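Local coordinates for ParM protein (Staphylococcus aureus, PDB 3JS6), which probably drives plasmid DNA segregation by assembling into dynamic actin-like filaments, at residues S29-K34 against E62-G67; L49-F54 against N68-T73; L95-I100 against R141-D146. One frame throughout, in Å; residues are numbered along the deposited sequence.

Interaction 1: S29-K34 against E62-G67; sequences SRIGRK and EVLLFG
G32 and L65 face each other as the hydrogen-bonded pair of an antiparallel beta ladder, where strand 23-33 meets strand 64-66 in the large mixed sheet of the actin-like N-terminal domain. Both of their amides and both of their carbonyls are used. G32 N gives its hydrogen to L65 O at 2.8 Å, and L65 N returns a bond to G32 O at 2.9 Å. One step on, K34 N bonds V63 O at 3.0 Å, and R33 turns its own amide to T76 OG1. Where the direct ladder stops, water carries it on: one water donates to R30 O and accepts from G67 N, and a second donates to K34 O and accepts from V63 N. R30 O also sits at the edge of the F66 ring, in its plane, 3.4 Å from F66 CD1. Among the charged ends, R30 pairs with D79 and D71, and K34 NZ with E53. R33 has a weaker hold: with CG anti to the backbone N (chi1 168°), its extended chain crosses E62 at about a right angle, the stem of E62 lies over one face of the guanidinium, and the salt bridge from R33 NH1 to E62 OE1 is long, at 3.8 Å. Carbon contact adds to the ladder on the side of L64, where I31 CD1 meets L64 CD2 at 4.0 Å.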
loop_
_atom_site.group_PDB
_atom_site.type_symbol
_atom_site.label_atom_id
_atom_site.label_comp_id
_atom_site.label_asym_id
_atom_site.label_seq_id
_atom_site.Cartn_x
_atom_site.Cartn_y
_atom_site.Cartn_z
ATOM N N SER A 29 4.086 -8.934 2.042
ATOM C CA SER A 29 3.429 -9.095 3.330
ATOM C C SER A 29 3.596 -10.544 3.811
ATOM O O SER A 29 2.649 -11.315 3.821
ATOM C CB SER A 29 1.949 -8.722 3.174
ATOM O OG SER A 29 1.228 -8.948 4.365
ATOM N N ARG A 30 4.825 -10.893 4.188
ATOM C CA ARG A 30 5.200 -12.233 4.645
ATOM C C ARG A 30 6.112 -12.031 5.831
ATOM O O ARG A 30 6.827 -11.048 5.901
ATOM C CB ARG A 30 6.023 -12.988 3.575
ATOM C CG ARG A 30 5.262 -13.423 2.336
ATOM C CD ARG A 30 6.217 -13.953 1.253
ATOM N NE ARG A 30 6.969 -15.143 1.662
ATOM C CZ ARG A 30 6.419 -16.330 1.903
ATOM N NH1 ARG A 30 5.104 -16.490 1.789
ATOM N NH2 ARG A 30 7.184 -17.365 2.220
ATOM N N ILE A 31 6.104 -12.968 6.760
ATOM C CA ILE A 31 6.960 -12.849 7.925
ATOM C C ILE A 31 7.515 -14.228 8.288
ATOM O O ILE A 31 6.902 -15.249 7.986
ATOM C CB ILE A 31 6.164 -12.241 9.102
ATOM C CG1 ILE A 31 7.111 -11.780 10.199
ATOM C CG2 ILE A 31 5.152 -13.250 9.641
ATOM C CD1 ILE A 31 6.441 -10.858 11.203
ATOM N N GLY A 32 8.688 -14.250 8.905
ATOM C CA GLY A 32 9.292 -15.505 9.313
ATOM C C GLY A 32 9.803 -15.424 10.743
ATOM O O GLY A 32 9.536 -14.459 11.485
ATOM N N ARG A 33 10.571 -16.428 11.137
ATOM C CA ARG A 33 11.113 -16.470 12.480
ATOM C C ARG A 33 12.391 -17.250 12.411
ATOM O O ARG A 33 12.456 -18.265 11.713
ATOM C CB ARG A 33 10.131 -17.179 13.423
ATOM C CG ARG A 33 10.749 -17.520 14.752
ATOM C CD ARG A 33 9.710 -17.961 15.771
ATOM N NE ARG A 33 10.355 -18.569 16.933
ATOM C CZ ARG A 33 9.734 -18.839 18.072
ATOM N NH1 ARG A 33 8.447 -18.550 18.212
ATOM N NH2 ARG A 33 10.400 -19.406 19.065
ATOM N N LYS A 34 13.423 -16.794 13.102
ATOM C CA LYS A 34 14.646 -17.559 13.027
ATOM C C LYS A 34 14.689 -18.525 14.186
ATOM O O LYS A 34 14.719 -18.127 15.351
ATOM C CB LYS A 34 15.888 -16.659 12.989
ATOM C CG LYS A 34 16.146 -15.829 14.204
ATOM C CD LYS A 34 17.488 -15.122 14.084
ATOM C CE LYS A 34 18.641 -16.103 13.929
ATOM N NZ LYS A 34 19.966 -15.418 13.814
ATOM N N GLU A 62 11.529 -15.039 20.496
ATOM C CA GLU A 62 10.991 -14.908 19.155
ATOM C C GLU A 62 11.708 -13.856 18.342
ATOM O O GLU A 62 11.469 -12.659 18.494
ATOM C CB GLU A 62 9.506 -14.558 19.189
ATOM C CG GLU A 62 8.886 -14.509 17.797
ATOM C CD GLU A 62 7.387 -14.333 17.820
ATOM O OE1 GLU A 62 6.663 -15.305 17.491
ATOM O OE2 GLU A 62 6.928 -13.229 18.169
ATOM N N VAL A 63 12.582 -14.300 17.461
ATOM C CA VAL A 63 13.300 -13.355 16.617
ATOM C C VAL A 63 12.552 -13.363 15.292
ATOM O O VAL A 63 12.646 -14.322 14.530
ATOM C CB VAL A 63 14.758 -13.793 16.430
ATOM C CG1 VAL A 63 15.509 -12.778 15.585
ATOM C CG2 VAL A 63 15.416 -13.938 17.788
ATOM N N LEU A 64 11.777 -12.309 15.039
ATOM C CA LEU A 64 10.991 -12.220 13.808
ATOM C C LEU A 64 11.890 -11.887 12.606
ATOM O O LEU A 64 12.888 -11.196 12.760
ATOM C CB LEU A 64 9.903 -11.151 13.973
ATOM C CG LEU A 64 8.783 -11.408 15.005
ATOM C CD1 LEU A 64 7.910 -10.141 15.169
ATOM C CD2 LEU A 64 7.925 -12.559 14.527
ATOM N N LEU A 65 11.517 -12.368 11.421
ATOM C CA LEU A 65 12.281 -12.125 10.190
ATOM C C LEU A 65 11.380 -11.423 9.188
ATOM O O LEU A 65 10.276 -11.904 8.876
ATOM C CB LEU A 65 12.775 -13.456 9.606
ATOM C CG LEU A 65 13.841 -14.103 10.487
ATOM C CD1 LEU A 65 14.152 -15.515 9.988
ATOM C CD2 LEU A 65 15.103 -13.197 10.458
ATOM N N PHE A 66 11.859 -10.302 8.663
ATOM C CA PHE A 66 11.069 -9.501 7.728
ATOM C C PHE A 66 11.977 -8.786 6.739
ATOM O O PHE A 66 12.983 -8.187 7.130
ATOM C CB PHE A 66 10.259 -8.477 8.536
ATOM C CG PHE A 66 9.340 -7.614 7.716
ATOM C CD1 PHE A 66 8.358 -8.175 6.910
ATOM C CD2 PHE A 66 9.448 -6.227 7.770
ATOM C CE1 PHE A 66 7.491 -7.356 6.164
ATOM C CE2 PHE A 66 8.589 -5.409 7.034
ATOM C CZ PHE A 66 7.608 -5.985 6.229
ATOM N N GLY A 67 11.617 -8.845 5.461
ATOM C CA GLY A 67 12.419 -8.203 4.429
ATOM C C GLY A 67 12.250 -8.863 3.067
ATOM O O GLY A 67 11.720 -9.978 2.950
HETATM O O HOH W 1 9.120 -10.364 4.573
HETATM O O HOH W 2 12.866 -17.019 17.471
#

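Interaction 2: L49-F54 against N68-T73; sequences LDVSEF and NDLDKT
D50 and D69 exchange hydrogen bonds where an inverse gamma turn, centred on D50 just before strand 52-56, meets the start of a short, weakly bonded helix in the actin-like N-terminal domain. D50 N points almost straight at D69 OD2, 2.6 Å away, and meets that oxygen on its anti side, somewhat out of the carboxylate plane. In return D69 N bonds D50 O at 2.9 Å. The D69 side chain thus grips the same residue as its own amide does, its CG lying beside the backbone N (chi1 -73°). A third bond joins side chains that run alongside each other: N68 ND2 donates to D50 OD2 at 3.1 Å, with the oxygen in the amide plane of N68 but the nitrogen well above the carboxylate plane of D50. Beside these bonds, L49 and V51 make carbon contacts. L49 CB passes D69 CB at 3.8 Å, while L49 CD1 touches the K72 backbone and T73 CB; V51 turns CG2 over L70 CA. Farther out, the backbone bond from K72 N to D69 O helps set the turn that carries D69, and N68 ND2 has a further, weak hydrogen bond to V26 O. Beyond V51 the chain enters its strand, where S52 is backbone hydrogen-bonded to F66. The methyls V51 CG1 and T73 CG2 meet at 3.9 Å.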
loop_
_atom_site.group_PDB
_atom_site.type_symbol
_atom_site.label_atom_id
_atom_site.label_comp_id
_atom_site.label_asym_id
_atom_site.label_seq_id
_atom_site.Cartn_x
_atom_site.Cartn_y
_atom_site.Cartn_z
ATOM N N LEU A 49 21.993 -10.161 2.981
ATOM C CA LEU A 49 20.635 -10.170 2.454
ATOM C C LEU A 49 19.779 -9.004 2.925
ATOM O O LEU A 49 20.016 -8.424 3.994
ATOM C CB LEU A 49 19.956 -11.487 2.839
ATOM C CG LEU A 49 20.700 -12.738 2.347
ATOM C CD1 LEU A 49 19.942 -13.981 2.757
ATOM C CD2 LEU A 49 20.853 -12.689 0.855
ATOM N N ASP A 50 18.776 -8.673 2.121
ATOM C CA ASP A 50 17.868 -7.580 2.450
ATOM C C ASP A 50 16.764 -8.124 3.347
ATOM O O ASP A 50 15.617 -8.338 2.912
ATOM C CB ASP A 50 17.277 -6.980 1.171
ATOM C CG ASP A 50 16.463 -5.722 1.448
ATOM O OD1 ASP A 50 16.539 -5.222 2.596
ATOM O OD2 ASP A 50 15.762 -5.234 0.526
ATOM N N VAL A 51 17.138 -8.407 4.590
ATOM C CA VAL A 51 16.200 -8.936 5.574
ATOM C C VAL A 51 16.754 -8.580 6.952
ATOM O O VAL A 51 17.968 -8.548 7.145
ATOM C CB VAL A 51 16.040 -10.482 5.413
ATOM C CG1 VAL A 51 17.360 -11.183 5.682
ATOM C CG2 VAL A 51 14.964 -11.009 6.372
ATOM N N SER A 52 15.872 -8.294 7.903
ATOM C CA SER A 52 16.297 -7.930 9.251
ATOM C C SER A 52 15.689 -8.803 10.340
ATOM O O SER A 52 14.715 -9.517 10.117
ATOM C CB SER A 52 15.947 -6.464 9.535
ATOM O OG SER A 52 16.658 -5.597 8.679
ATOM N N GLU A 53 16.290 -8.738 11.520
ATOM C CA GLU A 53 15.832 -9.496 12.676
ATOM C C GLU A 53 15.197 -8.530 13.636
ATOM O O GLU A 53 15.763 -7.459 13.897
ATOM C CB GLU A 53 17.001 -10.200 13.365
ATOM C CG GLU A 53 17.748 -11.155 12.468
ATOM C CD GLU A 53 18.860 -11.885 13.204
ATOM O OE1 GLU A 53 19.400 -11.326 14.190
ATOM O OE2 GLU A 53 19.199 -13.012 12.790
ATOM N N PHE A 54 14.027 -8.904 14.157
ATOM C CA PHE A 54 13.285 -8.057 15.084
ATOM C C PHE A 54 12.966 -8.748 16.409
ATOM O O PHE A 54 12.406 -9.855 16.424
ATOM C CB PHE A 54 11.954 -7.613 14.456
ATOM C CG PHE A 54 12.112 -6.864 13.167
ATOM C CD1 PHE A 54 12.424 -7.527 11.980
ATOM C CD2 PHE A 54 11.985 -5.481 13.146
ATOM C CE1 PHE A 54 12.606 -6.805 10.796
ATOM C CE2 PHE A 54 12.169 -4.764 11.969
ATOM C CZ PHE A 54 12.478 -5.429 10.797
ATOM N N ASN A 68 12.696 -8.168 2.028
ATOM C CA ASN A 68 12.597 -8.676 0.663
ATOM C C ASN A 68 13.287 -10.018 0.446
ATOM O O ASN A 68 12.842 -10.818 -0.380
ATOM C CB ASN A 68 13.187 -7.655 -0.304
ATOM C CG ASN A 68 12.271 -6.487 -0.516
ATOM O OD1 ASN A 68 11.142 -6.670 -0.944
ATOM N ND2 ASN A 68 12.744 -5.279 -0.213
ATOM N N ASP A 69 14.369 -10.270 1.177
ATOM C CA ASP A 69 15.103 -11.529 1.009
ATOM C C ASP A 69 14.751 -12.578 2.049
ATOM O O ASP A 69 15.529 -13.517 2.288
ATOM C CB ASP A 69 16.608 -11.282 1.061
ATOM C CG ASP A 69 17.128 -10.600 -0.182
ATOM O OD1 ASP A 69 16.521 -10.791 -1.247
ATOM O OD2 ASP A 69 18.150 -9.886 -0.096
ATOM N N LEU A 70 13.576 -12.429 2.652
ATOM C CA LEU A 70 13.114 -13.354 3.674
ATOM C C LEU A 70 13.374 -14.831 3.360
ATOM O O LEU A 70 13.991 -15.550 4.152
ATOM C CB LEU A 70 11.605 -13.181 3.905
ATOM C CG LEU A 70 11.018 -14.156 4.941
ATOM C CD1 LEU A 70 11.718 -13.952 6.303
ATOM C CD2 LEU A 70 9.511 -13.935 5.081
ATOM N N ASP A 71 12.877 -15.276 2.205
ATOM C CA ASP A 71 12.977 -16.679 1.819
ATOM C C ASP A 71 14.385 -17.154 1.476
ATOM O O ASP A 71 14.618 -18.359 1.313
ATOM C CB ASP A 71 11.981 -16.965 0.682
ATOM C CG ASP A 71 10.543 -16.594 1.065
ATOM O OD1 ASP A 71 10.149 -16.760 2.250
ATOM O OD2 ASP A 71 9.799 -16.132 0.178
ATOM N N LYS A 72 15.319 -16.210 1.373
ATOM C CA LYS A 72 16.718 -16.552 1.113
ATOM C C LYS A 72 17.435 -16.822 2.435
ATOM O O LYS A 72 18.562 -17.352 2.461
ATOM C CB LYS A 72 17.425 -15.416 0.360
ATOM C CG LYS A 72 16.924 -15.266 -1.068
ATOM C CD LYS A 72 17.687 -14.233 -1.889
ATOM C CE LYS A 72 17.020 -14.091 -3.257
ATOM N NZ LYS A 72 17.716 -13.131 -4.156
ATOM N N THR A 73 16.786 -16.496 3.551
ATOM C CA THR A 73 17.443 -16.725 4.834
ATOM C C THR A 73 16.732 -17.710 5.745
ATOM O O THR A 73 17.288 -18.158 6.753
ATOM C CB THR A 73 17.679 -15.379 5.600
ATOM O OG1 THR A 73 18.742 -15.551 6.538
ATOM C CG2 THR A 73 16.435 -14.953 6.361
HETATM O O HOH W 3 13.832 -5.639 3.063
#

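Interaction 3: L95-I100 against R141-D146; sequences LVECSI and RLIEID
R141 and E97 form a buried salt bridge between strand 141-145 and helix 90-104, and with I143 they account for most of what this contact buries; I100 supports them. Two bonds join the charged groups side to side. R141 NE donates to the syn lone pair of E97 OE1 at 2.9 Å, in a bent bond, the oxygen being tilted from the guanidinium plane. R141 NH2 to E97 OE2, at the guanidinium edge, is modelled at 2.4 Å, too short for its exact length to be trusted. The carboxylate and guanidinium planes are turned 39° apart, which leaves the pairing twisted. Bends in both chains bring the groups together: E97 folds at chi2 (-57°), and R141 leaves its backbone with CG between N and the carbonyl carbon, then bends at chi2 and chi3. Over one face of the guanidinium lies I100 CD1, 3.3 Å from R141 NH1, so a methyl covers a charged group whose edge is engaged by the glutamate. R141 NH1 has a weak hydrogen bond to L137 O as well.

I143 fills the next position facing the helix. Its CD1 comes within 3.3 Å of E97 O and 4.3 Å of I100 CG2, putting an apolar tip against the helix backbone at E97. I100 also touches M7 and L9 of strand 4-11. The axis of segment 95-100 passes 9.4 Å from that of strand 141-145, at 70°. Helix 90-104 also touches strands 4-11, 52-56 and 64-66 of the same sheet: helix-on-sheet packing within the core of an actin-like domain.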
loop_
_atom_site.group_PDB
_atom_site.type_symbol
_atom_site.label_atom_id
_atom_site.label_comp_id
_atom_site.label_asym_id
_atom_site.label_seq_id
_atom_site.Cartn_x
_atom_site.Cartn_y
_atom_site.Cartn_z
ATOM N N LEU A 95 3.610 -8.317 11.762
ATOM C CA LEU A 95 3.950 -7.559 10.570
ATOM C C LEU A 95 3.947 -6.048 10.913
ATOM O O LEU A 95 4.847 -5.299 10.519
ATOM C CB LEU A 95 2.928 -7.818 9.471
ATOM C CG LEU A 95 3.094 -6.992 8.175
ATOM C CD1 LEU A 95 4.369 -7.440 7.425
ATOM C CD2 LEU A 95 1.866 -7.191 7.280
ATOM N N VAL A 96 2.926 -5.606 11.635
ATOM C CA VAL A 96 2.840 -4.190 12.012
ATOM C C VAL A 96 4.066 -3.781 12.848
ATOM O O VAL A 96 4.693 -2.747 12.577
ATOM C CB VAL A 96 1.532 -3.906 12.791
ATOM C CG1 VAL A 96 1.556 -2.474 13.367
ATOM C CG2 VAL A 96 0.339 -4.057 11.861
ATOM N N GLU A 97 4.421 -4.582 13.857
ATOM C CA GLU A 97 5.598 -4.260 14.675
ATOM C C GLU A 97 6.904 -4.201 13.845
ATOM O O GLU A 97 7.714 -3.292 14.038
ATOM C CB GLU A 97 5.796 -5.275 15.816
ATOM C CG GLU A 97 4.672 -5.319 16.845
ATOM C CD GLU A 97 4.422 -3.976 17.481
ATOM O OE1 GLU A 97 5.400 -3.363 17.941
ATOM O OE2 GLU A 97 3.254 -3.537 17.512
ATOM N N CYS A 98 7.136 -5.175 12.956
ATOM C CA CYS A 98 8.362 -5.151 12.126
ATOM C C CYS A 98 8.408 -3.954 11.159
ATOM O O CYS A 98 9.482 -3.420 10.872
ATOM C CB CYS A 98 8.497 -6.452 11.318
ATOM S SG CYS A 98 8.693 -7.892 12.394
ATOM N N SER A 99 7.247 -3.569 10.644
ATOM C CA SER A 99 7.128 -2.450 9.709
ATOM C C SER A 99 7.434 -1.159 10.475
ATOM O O SER A 99 8.176 -0.289 10.015
ATOM C CB SER A 99 5.709 -2.408 9.125
ATOM O OG SER A 99 5.471 -3.556 8.323
ATOM N N ILE A 100 6.868 -1.041 11.660
ATOM C CA ILE A 100 7.148 0.135 12.468
ATOM C C ILE A 100 8.640 0.119 12.806
ATOM O O ILE A 100 9.326 1.141 12.714
ATOM C CB ILE A 100 6.289 0.130 13.750
ATOM C CG1 ILE A 100 4.845 0.518 13.373
ATOM C CG2 ILE A 100 6.907 1.067 14.796
ATOM C CD1 ILE A 100 3.835 0.430 14.510
ATOM N N ARG A 141 6.639 1.014 22.322
ATOM C CA ARG A 141 7.223 -0.317 22.273
ATOM C C ARG A 141 8.719 -0.281 22.074
ATOM O O ARG A 141 9.253 0.659 21.510
ATOM C CB ARG A 141 6.582 -1.141 21.164
ATOM C CG ARG A 141 6.810 -0.649 19.743
ATOM C CD ARG A 141 5.615 0.195 19.305
ATOM N NE ARG A 141 4.598 -0.669 18.688
ATOM C CZ ARG A 141 3.562 -0.263 17.945
ATOM N NH1 ARG A 141 3.389 1.034 17.704
ATOM N NH2 ARG A 141 2.702 -1.157 17.449
ATOM N N LEU A 142 9.395 -1.304 22.556
ATOM C CA LEU A 142 10.826 -1.423 22.395
ATOM C C LEU A 142 11.050 -2.419 21.254
ATOM O O LEU A 142 10.573 -3.563 21.295
ATOM C CB LEU A 142 11.477 -1.983 23.661
ATOM C CG LEU A 142 12.978 -2.254 23.449
ATOM C CD1 LEU A 142 13.689 -0.921 23.308
ATOM C CD2 LEU A 142 13.573 -3.045 24.618
ATOM N N ILE A 143 11.761 -1.993 20.228
ATOM C CA ILE A 143 12.030 -2.905 19.130
ATOM C C ILE A 143 13.524 -2.874 18.865
ATOM O O ILE A 143 14.136 -1.811 18.776
ATOM C CB ILE A 143 11.279 -2.504 17.836
ATOM C CG1 ILE A 143 9.770 -2.567 18.070
ATOM C CG2 ILE A 143 11.692 -3.433 16.674
ATOM C CD1 ILE A 143 8.990 -2.105 16.878
ATOM N N GLU A 144 14.106 -4.056 18.739
ATOM C CA GLU A 144 15.524 -4.176 18.462
ATOM C C GLU A 144 15.595 -4.673 17.015
ATOM O O GLU A 144 15.096 -5.769 16.709
ATOM C CB GLU A 144 16.135 -5.211 19.413
ATOM C CG GLU A 144 17.636 -5.163 19.525
ATOM C CD GLU A 144 18.197 -6.416 20.156
ATOM O OE1 GLU A 144 18.551 -7.362 19.413
ATOM O OE2 GLU A 144 18.271 -6.458 21.397
ATOM N N ILE A 145 16.198 -3.871 16.137
ATOM C CA ILE A 145 16.318 -4.232 14.725
ATOM C C ILE A 145 17.782 -4.548 14.479
ATOM O O ILE A 145 18.648 -3.687 14.696
ATOM C CB ILE A 145 15.888 -3.078 13.776
ATOM C CG1 ILE A 145 14.477 -2.607 14.119
ATOM C CG2 ILE A 145 15.889 -3.586 12.315
ATOM C CD1 ILE A 145 14.414 -1.463 15.132
ATOM N N ASP A 146 18.055 -5.781 14.063
ATOM C CA ASP A 146 19.426 -6.217 13.824
ATOM C C ASP A 146 20.328 -5.802 15.000
ATOM O O ASP A 146 21.413 -5.236 14.812
ATOM C CB ASP A 146 19.922 -5.615 12.502
ATOM C CG ASP A 146 19.180 -6.178 11.301
ATOM O OD1 ASP A 146 19.024 -5.452 10.296
ATOM O OD2 ASP A 146 18.753 -7.356 11.362
#

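The three contacts show how one curved sheet changes its chemistry from surface to core. Interaction 3 is fully buried and relies on an ion pair beside isoleucine side chains; interaction 1 is partly buried and held mainly by backbone bonds, with waters at its ends; interaction 2 is a surface contact in which side-chain carboxylates and an amide join one backbone bond. Interactions 1 and 2 share adjoining strands, joined by K34 with E53 and by L65 against L70. Helix 90-104, held in interaction 3, also covers interaction 1, where F66 packs on L95 and C98. D146 joins segment 141-146 to segment 49-54 by bonding E53 N and S52 OG.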